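Local coordinates for putative glycosyltransferase (Mannosyltransferase) involved in glycosylating the PBCV-1 major capsid protein (Paramecium bursaria Chlorella virus 1, PDB 2P72) that probably transfers a sugar from a UDP-sugar donor, in a manganese-binding GT-A-type domain, during glycosylation of the viral major capsid protein, at residues Asn39-Glu44 / Glu68-Thr73; Glu43-Leu48 / His56-Trp61; Ser72-Leu77 / Val127-Leu132. All blocks are in the same frame, centred on the assembly; numbering follows the deposited sequence.

Contact 1. Residues Asn39-Glu44 / Glu68-Thr73; sequences NFYYEE and EKFPST
The side-chain amide of N39 lies flat on the phenyl ring of F70, its plane 12° from that of the ring. The amide carbon CG of N39 sits 3.4 Å from CD1 of F70, and both OD1 and ND2 rest over the same side of the ring. N39 CB makes a CH-pi contact almost along the ring normal, 3.6 Å from the F70 centroid. With CG anti to the carbonyl carbon (chi1 -65°), N39 lays its amide across the ring. Asparagine suits the place: it gives a flat surface to the ring, while its OD1 keeps a weak hydrogen bond to T9.

Apolar contacts run round the ring: Y41 CB meets the F70 edge at CE2, 3.9 Å away, and K69 CG covers the opposite face from N39. A phenylalanine suits the helix exit because both its faces and its edge are used. The contact joins edge strand 39-43 of the Rossmann-like GT-A sheet to the end of helix 52-69, where F70 is the first residue to leave helical geometry.

No hydrogen bond crosses between the two segments. A type I turn runs from F70 to T73, and F70 O accepts hydrogen bonds from both T73 N and T73 OG1; that hydroxyl is also bonded to T9. Y41 OH donates to E43 OE1 over 2.7 Å, on the carboxylate's syn side but 34° out of its plane.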
loop_
_atom_site.group_PDB
_atom_site.type_symbol
_atom_site.label_atom_id
_atom_site.label_comp_id
_atom_site.label_asym_id
_atom_site.label_seq_id
_atom_site.Cartn_x
_atom_site.Cartn_y
_atom_site.Cartn_z
ATOM N N ASN A 39 -14.066 0.007 -4.136
ATOM C CA ASN A 39 -13.946 1.413 -4.518
ATOM C C ASN A 39 -12.502 1.664 -4.945
ATOM O O ASN A 39 -11.572 1.035 -4.442
ATOM C CB ASN A 39 -14.310 2.339 -3.365
ATOM C CG ASN A 39 -15.767 2.230 -2.957
ATOM O OD1 ASN A 39 -16.078 2.098 -1.768
ATOM N ND2 ASN A 39 -16.668 2.315 -3.931
ATOM N N PHE A 40 -12.317 2.580 -5.877
ATOM C CA PHE A 40 -10.997 2.874 -6.386
ATOM C C PHE A 40 -10.760 4.357 -6.268
ATOM O O PHE A 40 -11.530 5.145 -6.811
ATOM C CB PHE A 40 -10.890 2.412 -7.842
ATOM C CG PHE A 40 -9.578 2.751 -8.495
ATOM C CD1 PHE A 40 -8.395 2.187 -8.039
ATOM C CD2 PHE A 40 -9.534 3.654 -9.561
ATOM C CE1 PHE A 40 -7.173 2.502 -8.633
ATOM C CE2 PHE A 40 -8.317 3.977 -10.165
ATOM C CZ PHE A 40 -7.137 3.394 -9.699
ATOM N N TYR A 41 -9.741 4.748 -5.507
ATOM C CA TYR A 41 -9.365 6.166 -5.446
ATOM C C TYR A 41 -7.947 6.343 -5.962
ATOM O O TYR A 41 -7.038 5.670 -5.530
ATOM C CB TYR A 41 -9.521 6.770 -4.032
ATOM C CG TYR A 41 -9.189 8.245 -3.978
ATOM C CD1 TYR A 41 -10.155 9.198 -4.254
ATOM C CD2 TYR A 41 -7.886 8.686 -3.719
ATOM C CE1 TYR A 41 -9.862 10.553 -4.232
ATOM C CE2 TYR A 41 -7.581 10.043 -3.713
ATOM C CZ TYR A 41 -8.577 10.970 -3.976
ATOM O OH TYR A 41 -8.313 12.319 -3.966
ATOM N N TYR A 42 -7.771 7.277 -6.873
ATOM C CA TYR A 42 -6.478 7.528 -7.472
ATOM C C TYR A 42 -6.111 8.999 -7.440
ATOM O O TYR A 42 -6.822 9.841 -8.023
ATOM C CB TYR A 42 -6.499 7.050 -8.918
ATOM C CG TYR A 42 -5.136 6.847 -9.514
ATOM C CD1 TYR A 42 -4.406 5.690 -9.254
ATOM C CD2 TYR A 42 -4.575 7.811 -10.337
ATOM C CE1 TYR A 42 -3.138 5.491 -9.813
ATOM C CE2 TYR A 42 -3.319 7.628 -10.909
ATOM C CZ TYR A 42 -2.605 6.475 -10.638
ATOM O OH TYR A 42 -1.372 6.309 -11.217
ATOM N N GLU A 43 -5.017 9.318 -6.751
ATOM C CA GLU A 43 -4.533 10.692 -6.734
ATOM C C GLU A 43 -3.733 10.978 -8.017
ATOM O O GLU A 43 -2.560 10.603 -8.152
ATOM C CB GLU A 43 -3.733 10.992 -5.461
ATOM C CG GLU A 43 -3.559 12.483 -5.161
ATOM C CD GLU A 43 -4.843 13.156 -4.666
ATOM O OE1 GLU A 43 -5.583 12.555 -3.871
ATOM O OE2 GLU A 43 -5.115 14.294 -5.081
ATOM N N GLU A 44 -4.414 11.592 -8.976
ATOM C CA GLU A 44 -3.811 12.018 -10.240
ATOM C C GLU A 44 -3.208 13.410 -10.074
ATOM O O GLU A 44 -2.571 13.940 -10.996
ATOM C CB GLU A 44 -4.876 12.073 -11.339
ATOM C CG GLU A 44 -5.148 10.747 -12.033
ATOM C CD GLU A 44 -6.449 10.763 -12.829
ATOM O OE1 GLU A 44 -6.712 11.774 -13.531
ATOM O OE2 GLU A 44 -7.207 9.764 -12.743
ATOM N N GLU A 68 -12.606 10.784 2.339
ATOM C CA GLU A 68 -13.583 11.857 2.102
ATOM C C GLU A 68 -14.519 11.436 0.987
ATOM O O GLU A 68 -15.713 11.668 1.064
ATOM C CB GLU A 68 -12.896 13.172 1.733
ATOM C CG GLU A 68 -12.210 13.835 2.913
ATOM C CD GLU A 68 -11.840 15.307 2.676
ATOM O OE1 GLU A 68 -12.044 15.839 1.542
ATOM O OE2 GLU A 68 -11.337 15.930 3.649
ATOM N N LYS A 69 -13.956 10.796 -0.036
ATOM C CA LYS A 69 -14.705 10.350 -1.208
ATOM C C LYS A 69 -15.526 9.095 -0.924
ATOM O O LYS A 69 -16.638 8.964 -1.448
ATOM C CB LYS A 69 -13.748 10.100 -2.368
ATOM C CG LYS A 69 -14.409 9.810 -3.714
ATOM C CD LYS A 69 -15.279 10.996 -4.188
ATOM C CE LYS A 69 -16.043 10.642 -5.452
ATOM N NZ LYS A 69 -15.189 9.954 -6.476
ATOM N N PHE A 70 -14.987 8.193 -0.092
ATOM C CA PHE A 70 -15.640 6.925 0.225
ATOM C C PHE A 70 -15.769 6.684 1.731
ATOM O O PHE A 70 -15.083 5.798 2.293
ATOM C CB PHE A 70 -14.874 5.759 -0.416
ATOM C CG PHE A 70 -14.767 5.850 -1.907
ATOM C CD1 PHE A 70 -15.885 5.611 -2.720
ATOM C CD2 PHE A 70 -13.542 6.148 -2.504
ATOM C CE1 PHE A 70 -15.784 5.674 -4.114
ATOM C CE2 PHE A 70 -13.417 6.212 -3.897
ATOM C CZ PHE A 70 -14.544 5.984 -4.709
ATOM N N PRO A 71 -16.649 7.461 2.405
ATOM C CA PRO A 71 -16.761 7.385 3.864
ATOM C C PRO A 71 -17.353 6.094 4.439
ATOM O O PRO A 71 -17.298 5.893 5.648
ATOM C CB PRO A 71 -17.640 8.584 4.209
ATOM C CG PRO A 71 -18.434 8.814 2.992
ATOM C CD PRO A 71 -17.556 8.484 1.844
ATOM N N SER A 72 -17.896 5.232 3.583
ATOM C CA SER A 72 -18.505 3.990 4.017
ATOM C C SER A 72 -17.460 2.852 4.044
ATOM O O SER A 72 -17.764 1.710 4.400
ATOM C CB SER A 72 -19.683 3.664 3.088
ATOM O OG SER A 72 -20.222 2.368 3.331
ATOM N N THR A 73 -16.220 3.182 3.695
ATOM C CA THR A 73 -15.122 2.215 3.687
ATOM C C THR A 73 -14.877 1.584 5.054
ATOM O O THR A 73 -14.859 2.273 6.063
ATOM C CB THR A 73 -13.831 2.881 3.203
ATOM O OG1 THR A 73 -14.084 3.510 1.950
ATOM C CG2 THR A 73 -12.698 1.863 3.026
#

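Contact 2. Residues Glu43-Leu48 / His56-Trp61; sequences EESEPL and HFRRSW
R58 reaches from helix 52-69 to P47 in the loop that precedes the helix. From CB its chain leaves with CG anti to the backbone N (chi1 -159°) and runs extended to NE, long enough to span the gap between helix and loop. CD is the first atom to touch, 3.7 Å from P47 CB. NE comes closer to the same proline carbon, at 3.3 Å, and CZ lies 3.4 Å from P47 CA. The guanidinium is thus covered on one face by the proline, with P47 CA 3.3 Å from NH2, and on the other by CZ3 of W61, one turn further along the helix. At the tip NH1 approaches E43 CG at 3.6 Å, and S45 OG stands at the guanidinium edge, in its plane, 4.0 Å from NH2. Proline suits this place because its rigid ring offers an aliphatic surface to a flat cation.

The E43 carboxylate stands at the indole edge, its CD 3.5 Å from W61 CZ3, with the two planes 63° apart. Its OE1 is bonded to Y41. The loop and helix flank the nucleotide-sugar site: E46 touches F15, and R59, on the same helix, binds UDP-glucose.

Between these segments R58 is held by packing of its guanidinium between P47 and W61 rather than by hydrogen bonds, with the negative charge of E43 nearby probably adding a modest electrostatic attraction.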
loop_
_atom_site.group_PDB
_atom_site.type_symbol
_atom_site.label_atom_id
_atom_site.label_comp_id
_atom_site.label_asym_id
_atom_site.label_seq_id
_atom_site.Cartn_x
_atom_site.Cartn_y
_atom_site.Cartn_z
ATOM N N GLU A 43 -5.017 9.318 -6.751
ATOM C CA GLU A 43 -4.533 10.692 -6.734
ATOM C C GLU A 43 -3.733 10.978 -8.017
ATOM O O GLU A 43 -2.560 10.603 -8.152
ATOM C CB GLU A 43 -3.733 10.992 -5.461
ATOM C CG GLU A 43 -3.559 12.483 -5.161
ATOM C CD GLU A 43 -4.843 13.156 -4.666
ATOM O OE1 GLU A 43 -5.583 12.555 -3.871
ATOM O OE2 GLU A 43 -5.115 14.294 -5.081
ATOM N N GLU A 44 -4.414 11.592 -8.976
ATOM C CA GLU A 44 -3.811 12.018 -10.240
ATOM C C GLU A 44 -3.208 13.410 -10.074
ATOM O O GLU A 44 -2.571 13.940 -10.996
ATOM C CB GLU A 44 -4.876 12.073 -11.339
ATOM C CG GLU A 44 -5.148 10.747 -12.033
ATOM C CD GLU A 44 -6.449 10.763 -12.829
ATOM O OE1 GLU A 44 -6.712 11.774 -13.531
ATOM O OE2 GLU A 44 -7.207 9.764 -12.743
ATOM N N SER A 45 -3.419 13.987 -8.892
ATOM C CA SER A 45 -3.032 15.361 -8.583
ATOM C C SER A 45 -1.509 15.592 -8.499
ATOM O O SER A 45 -0.721 14.643 -8.412
ATOM C CB SER A 45 -3.697 15.792 -7.282
ATOM O OG SER A 45 -3.333 17.110 -6.952
ATOM N N GLU A 46 -1.111 16.868 -8.528
ATOM C CA GLU A 46 0.293 17.229 -8.338
ATOM C C GLU A 46 0.590 17.620 -6.880
ATOM O O GLU A 46 -0.124 18.452 -6.303
ATOM C CB GLU A 46 0.696 18.360 -9.283
ATOM C CG GLU A 46 2.184 18.376 -9.558
ATOM C CD GLU A 46 2.654 19.639 -10.227
ATOM O OE1 GLU A 46 1.809 20.471 -10.630
ATOM O OE2 GLU A 46 3.882 19.804 -10.336
ATOM N N PRO A 47 1.662 17.044 -6.291
ATOM C CA PRO A 47 1.978 17.303 -4.883
ATOM C C PRO A 47 2.533 18.702 -4.639
ATOM O O PRO A 47 3.432 19.155 -5.361
ATOM C CB PRO A 47 3.046 16.251 -4.543
ATOM C CG PRO A 47 3.152 15.355 -5.752
ATOM C CD PRO A 47 2.646 16.145 -6.914
ATOM N N LEU A 48 1.986 19.367 -3.619
ATOM C CA LEU A 48 2.485 20.663 -3.148
ATOM C C LEU A 48 3.904 20.550 -2.581
ATOM O O LEU A 48 4.752 21.416 -2.813
ATOM C CB LEU A 48 1.555 21.220 -2.066
ATOM C CG LEU A 48 0.084 21.520 -2.385
ATOM C CD1 LEU A 48 -0.643 22.022 -1.132
ATOM C CD2 LEU A 48 -0.017 22.538 -3.518
ATOM N N HIS A 56 7.200 10.295 -0.136
ATOM C CA HIS A 56 6.963 9.026 0.511
ATOM C C HIS A 56 5.832 9.085 1.536
ATOM O O HIS A 56 5.078 8.118 1.684
ATOM C CB HIS A 56 8.214 8.460 1.177
ATOM C CG HIS A 56 8.001 7.070 1.701
ATOM N ND1 HIS A 56 7.299 6.811 2.862
ATOM C CD2 HIS A 56 8.317 5.862 1.178
ATOM C CE1 HIS A 56 7.234 5.504 3.053
ATOM N NE2 HIS A 56 7.836 4.906 2.037
ATOM N N PHE A 57 5.730 10.208 2.251
ATOM C CA PHE A 57 4.676 10.380 3.259
ATOM C C PHE A 57 3.308 10.631 2.603
ATOM O O PHE A 57 2.277 10.471 3.239
ATOM C CB PHE A 57 5.026 11.557 4.202
ATOM C CG PHE A 57 5.807 11.147 5.420
ATOM C CD1 PHE A 57 5.151 10.712 6.575
ATOM C CD2 PHE A 57 7.191 11.214 5.425
ATOM C CE1 PHE A 57 5.877 10.338 7.701
ATOM C CE2 PHE A 57 7.917 10.849 6.529
ATOM C CZ PHE A 57 7.265 10.394 7.675
ATOM N N ARG A 58 3.307 11.000 1.322
ATOM C CA ARG A 58 2.071 11.464 0.683
ATOM C C ARG A 58 0.941 10.451 0.732
ATOM O O ARG A 58 -0.213 10.831 0.769
ATOM C CB ARG A 58 2.293 11.995 -0.733
ATOM C CG ARG A 58 1.181 12.940 -1.224
ATOM C CD ARG A 58 1.510 13.571 -2.578
ATOM N NE ARG A 58 0.646 14.733 -2.846
ATOM C CZ ARG A 58 -0.169 14.862 -3.894
ATOM N NH1 ARG A 58 -0.236 13.915 -4.823
ATOM N NH2 ARG A 58 -0.915 15.957 -4.015
ATOM N N ARG A 59 1.276 9.170 0.787
ATOM C CA ARG A 59 0.264 8.138 0.929
ATOM C C ARG A 59 -0.649 8.358 2.133
ATOM O O ARG A 59 -1.781 7.883 2.132
ATOM C CB ARG A 59 0.902 6.743 0.984
ATOM C CG ARG A 59 1.673 6.400 2.252
ATOM C CD ARG A 59 2.514 5.144 2.032
ATOM N NE ARG A 59 3.588 5.453 1.100
ATOM C CZ ARG A 59 4.415 4.559 0.569
ATOM N NH1 ARG A 59 4.318 3.279 0.883
ATOM N NH2 ARG A 59 5.358 4.969 -0.269
ATOM N N SER A 60 -0.147 9.057 3.156
ATOM C CA SER A 60 -0.899 9.241 4.401
ATOM C C SER A 60 -1.828 10.448 4.285
ATOM O O SER A 60 -2.783 10.576 5.049
ATOM C CB SER A 60 0.033 9.344 5.618
ATOM O OG SER A 60 0.595 8.060 5.977
ATOM N N TRP A 61 -1.541 11.299 3.314
ATOM C CA TRP A 61 -2.416 12.409 2.932
ATOM C C TRP A 61 -3.483 11.919 1.941
ATOM O O TRP A 61 -4.662 12.227 2.100
ATOM C CB TRP A 61 -1.587 13.531 2.334
ATOM C CG TRP A 61 -2.401 14.662 1.819
ATOM C CD1 TRP A 61 -2.874 15.712 2.534
ATOM C CD2 TRP A 61 -2.857 14.835 0.489
ATOM N NE1 TRP A 61 -3.593 16.559 1.721
ATOM C CE2 TRP A 61 -3.599 16.037 0.454
ATOM C CE3 TRP A 61 -2.716 14.093 -0.684
ATOM C CZ2 TRP A 61 -4.202 16.515 -0.709
ATOM C CZ3 TRP A 61 -3.299 14.581 -1.850
ATOM C CH2 TRP A 61 -4.043 15.772 -1.848
#

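Contact 3. Residues Ser72-Leu77 / Val127-Leu132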
loop_
_atom_site.group_PDB
_atom_site.type_symbol
_atom_site.label_atom_id
_atom_site.label_comp_id
_atom_site.label_asym_id
_atom_site.label_seq_id
_atom_site.Cartn_x
_atom_site.Cartn_y
_atom_site.Cartn_z
ATOM N N SER A 72 -17.896 5.232 3.583
ATOM C CA SER A 72 -18.505 3.990 4.017
ATOM C C SER A 72 -17.460 2.852 4.044
ATOM O O SER A 72 -17.764 1.710 4.400
ATOM C CB SER A 72 -19.683 3.664 3.088
ATOM O OG SER A 72 -20.222 2.368 3.331
ATOM N N THR A 73 -16.220 3.182 3.695
ATOM C CA THR A 73 -15.122 2.215 3.687
ATOM C C THR A 73 -14.877 1.584 5.054
ATOM O O THR A 73 -14.859 2.273 6.063
ATOM C CB THR A 73 -13.831 2.881 3.203
ATOM O OG1 THR A 73 -14.084 3.510 1.950
ATOM C CG2 THR A 73 -12.698 1.863 3.026
ATOM N N GLU A 74 -14.693 0.266 5.072
ATOM C CA GLU A 74 -14.196 -0.449 6.241
ATOM C C GLU A 74 -12.667 -0.599 6.173
ATOM O O GLU A 74 -11.960 -0.348 7.156
ATOM C CB GLU A 74 -14.815 -1.836 6.303
ATOM C CG GLU A 74 -14.414 -2.651 7.539
ATOM C CD GLU A 74 -15.242 -2.291 8.770
ATOM O OE1 GLU A 74 -16.140 -1.414 8.657
ATOM O OE2 GLU A 74 -15.003 -2.898 9.846
ATOM N N TRP A 75 -12.160 -1.014 5.020
ATOM C CA TRP A 75 -10.723 -1.213 4.865
ATOM C C TRP A 75 -10.182 -0.409 3.711
ATOM O O TRP A 75 -10.679 -0.556 2.588
ATOM C CB TRP A 75 -10.416 -2.698 4.606
ATOM C CG TRP A 75 -10.459 -3.520 5.860
ATOM C CD1 TRP A 75 -11.464 -4.349 6.269
ATOM C CD2 TRP A 75 -9.433 -3.610 6.850
ATOM N NE1 TRP A 75 -11.136 -4.947 7.478
ATOM C CE2 TRP A 75 -9.894 -4.505 7.855
ATOM C CE3 TRP A 75 -8.175 -3.003 7.002
ATOM C CZ2 TRP A 75 -9.144 -4.810 8.988
ATOM C CZ3 TRP A 75 -7.415 -3.324 8.126
ATOM C CH2 TRP A 75 -7.917 -4.217 9.113
ATOM N N PHE A 76 -9.149 0.399 3.972
ATOM C CA PHE A 76 -8.443 1.150 2.932
ATOM C C PHE A 76 -7.203 0.356 2.569
ATOM O O PHE A 76 -6.523 -0.163 3.470
ATOM C CB PHE A 76 -8.030 2.552 3.432
ATOM C CG PHE A 76 -9.204 3.490 3.729
ATOM C CD1 PHE A 76 -9.693 4.350 2.750
ATOM C CD2 PHE A 76 -9.802 3.506 4.996
ATOM C CE1 PHE A 76 -10.766 5.213 3.018
ATOM C CE2 PHE A 76 -10.872 4.366 5.277
ATOM C CZ PHE A 76 -11.351 5.225 4.283
ATOM N N LEU A 77 -6.933 0.184 1.274
ATOM C CA LEU A 77 -5.745 -0.539 0.844
ATOM C C LEU A 77 -4.878 0.377 -0.015
ATOM O O LEU A 77 -5.242 0.704 -1.165
ATOM C CB LEU A 77 -6.111 -1.828 0.081
ATOM C CG LEU A 77 -5.000 -2.645 -0.624
ATOM C CD1 LEU A 77 -3.849 -3.031 0.306
ATOM C CD2 LEU A 77 -5.581 -3.917 -1.273
ATOM N N VAL A 127 -5.270 -0.486 5.926
ATOM C CA VAL A 127 -5.567 0.428 7.025
ATOM C C VAL A 127 -7.090 0.387 7.318
ATOM O O VAL A 127 -7.902 0.692 6.445
ATOM C CB VAL A 127 -5.213 1.908 6.650
ATOM C CG1 VAL A 127 -5.503 2.865 7.831
ATOM C CG2 VAL A 127 -3.768 2.044 6.134
ATOM N N HIS A 128 -7.467 0.014 8.536
ATOM C CA HIS A 128 -8.871 0.023 8.932
ATOM C C HIS A 128 -9.358 1.462 9.020
ATOM O O HIS A 128 -8.574 2.361 9.270
ATOM C CB HIS A 128 -9.046 -0.668 10.274
ATOM C CG HIS A 128 -10.471 -0.995 10.591
ATOM N ND1 HIS A 128 -11.293 -0.132 11.284
ATOM C CD2 HIS A 128 -11.228 -2.079 10.296
ATOM C CE1 HIS A 128 -12.495 -0.672 11.406
ATOM N NE2 HIS A 128 -12.481 -1.855 10.817
ATOM N N LYS A 129 -10.652 1.684 8.802
ATOM C CA LYS A 129 -11.213 3.030 8.880
ATOM C C LYS A 129 -10.945 3.663 10.251
ATOM O O LYS A 129 -10.807 4.888 10.345
ATOM C CB LYS A 129 -12.733 3.030 8.594
ATOM C CG LYS A 129 -13.549 2.087 9.477
ATOM C CD LYS A 129 -15.050 2.421 9.400
ATOM C CE LYS A 129 -15.856 1.479 10.279
ATOM N NZ LYS A 129 -16.243 2.115 11.586
ATOM N N ASP A 130 -10.853 2.832 11.299
ATOM C CA ASP A 130 -10.621 3.336 12.657
ATOM C C ASP A 130 -9.190 3.831 12.879
ATOM O O ASP A 130 -8.875 4.427 13.916
ATOM C CB ASP A 130 -10.965 2.280 13.681
ATOM C CG ASP A 130 -12.485 2.115 13.866
ATOM O OD1 ASP A 130 -13.268 2.953 13.377
ATOM O OD2 ASP A 130 -12.867 1.147 14.524
ATOM N N ALA A 131 -8.328 3.570 11.906
ATOM C CA ALA A 131 -6.992 4.119 11.938
ATOM C C ALA A 131 -6.823 5.373 11.077
ATOM O O ALA A 131 -5.696 5.812 10.856
ATOM C CB ALA A 131 -5.968 3.036 11.555
ATOM N N LEU A 132 -7.910 5.979 10.599
ATOM C CA LEU A 132 -7.745 7.185 9.776
ATOM C C LEU A 132 -7.070 8.334 10.536
ATOM O O LEU A 132 -6.241 9.043 9.975
ATOM C CB LEU A 132 -9.081 7.676 9.185
ATOM C CG LEU A 132 -9.577 6.845 7.992
ATOM C CD1 LEU A 132 -11.081 7.104 7.739
ATOM C CD2 LEU A 132 -8.729 7.033 6.692
#
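H128 turns its imidazole toward W75 and E74 with CG anti to the backbone N (chi1 -166°), while a bend in E74 at chi2 (82°) brings the carboxylate back to meet it. H128 ends strand 121-128 and E74 lies just before strand 75-79; the two strands are antiparallel neighbours in the central sheet of the Rossmann-like GT-A fold. F76 and V127 form a hydrogen-bonded pair, F76 N to V127 O and V127 N to F76 O both at 2.8 Å; W75 and H128 are the next, non-hydrogen-bonded pair. Just past this last bridge, K129 N donates to E74 O at 2.9 Å.

On the W75 face, the imidazole edge points at the six-membered indole ring in a T-shaped stack, with planes at 89° and H128 CD2 3.7 Å from W75 CZ2. H128 CB adds a CH-pi contact over the same ring. Tryptophan supplies a surface broad enough for both the backbone and the ring of the histidine. Histidine can serve two polar partners: NE2 donates to E74 OE2 at 2.9 Å, meeting it from above the carboxylate plane with the two planes nearly perpendicular, and ND1 accepts from D130 N. These bonds fix the ring's rotation and are consistent with a neutral imidazole protonated on NE2, whose N-H the carboxylate would probably polarise.

On the other face F76 is packed between T73 CG2, over its centre, and L132 CD2, offset toward the rim and 4.1 Å from the ring centroid. Helix 52-69 also packs here, through I63 and A67. K129 runs its aliphatic chain past T73 O; its CE passes 3.3 Å from E74 OE1, while NZ goes on to a salt bridge with D130 OD1.

Overall arrangement
From the N terminus, strand 39-43 leads into the loop that holds the first half of contact 2. That contact closes within helix 52-69, at 56-61, joining the loop after the strand to the middle of the helix. It nests inside contact 1, which closes at the far end of the same helix and joins that end to the edge strand itself. Contact 3 opens on S72 and T73, where contact 1 ends, and spans a longer excursion before 121-128 pairs with strand 75-79. F70 O and F76 CZ, 4.3 Å apart, bring contacts 1 and 3 into touch, while contact 2 remains separate from contact 3.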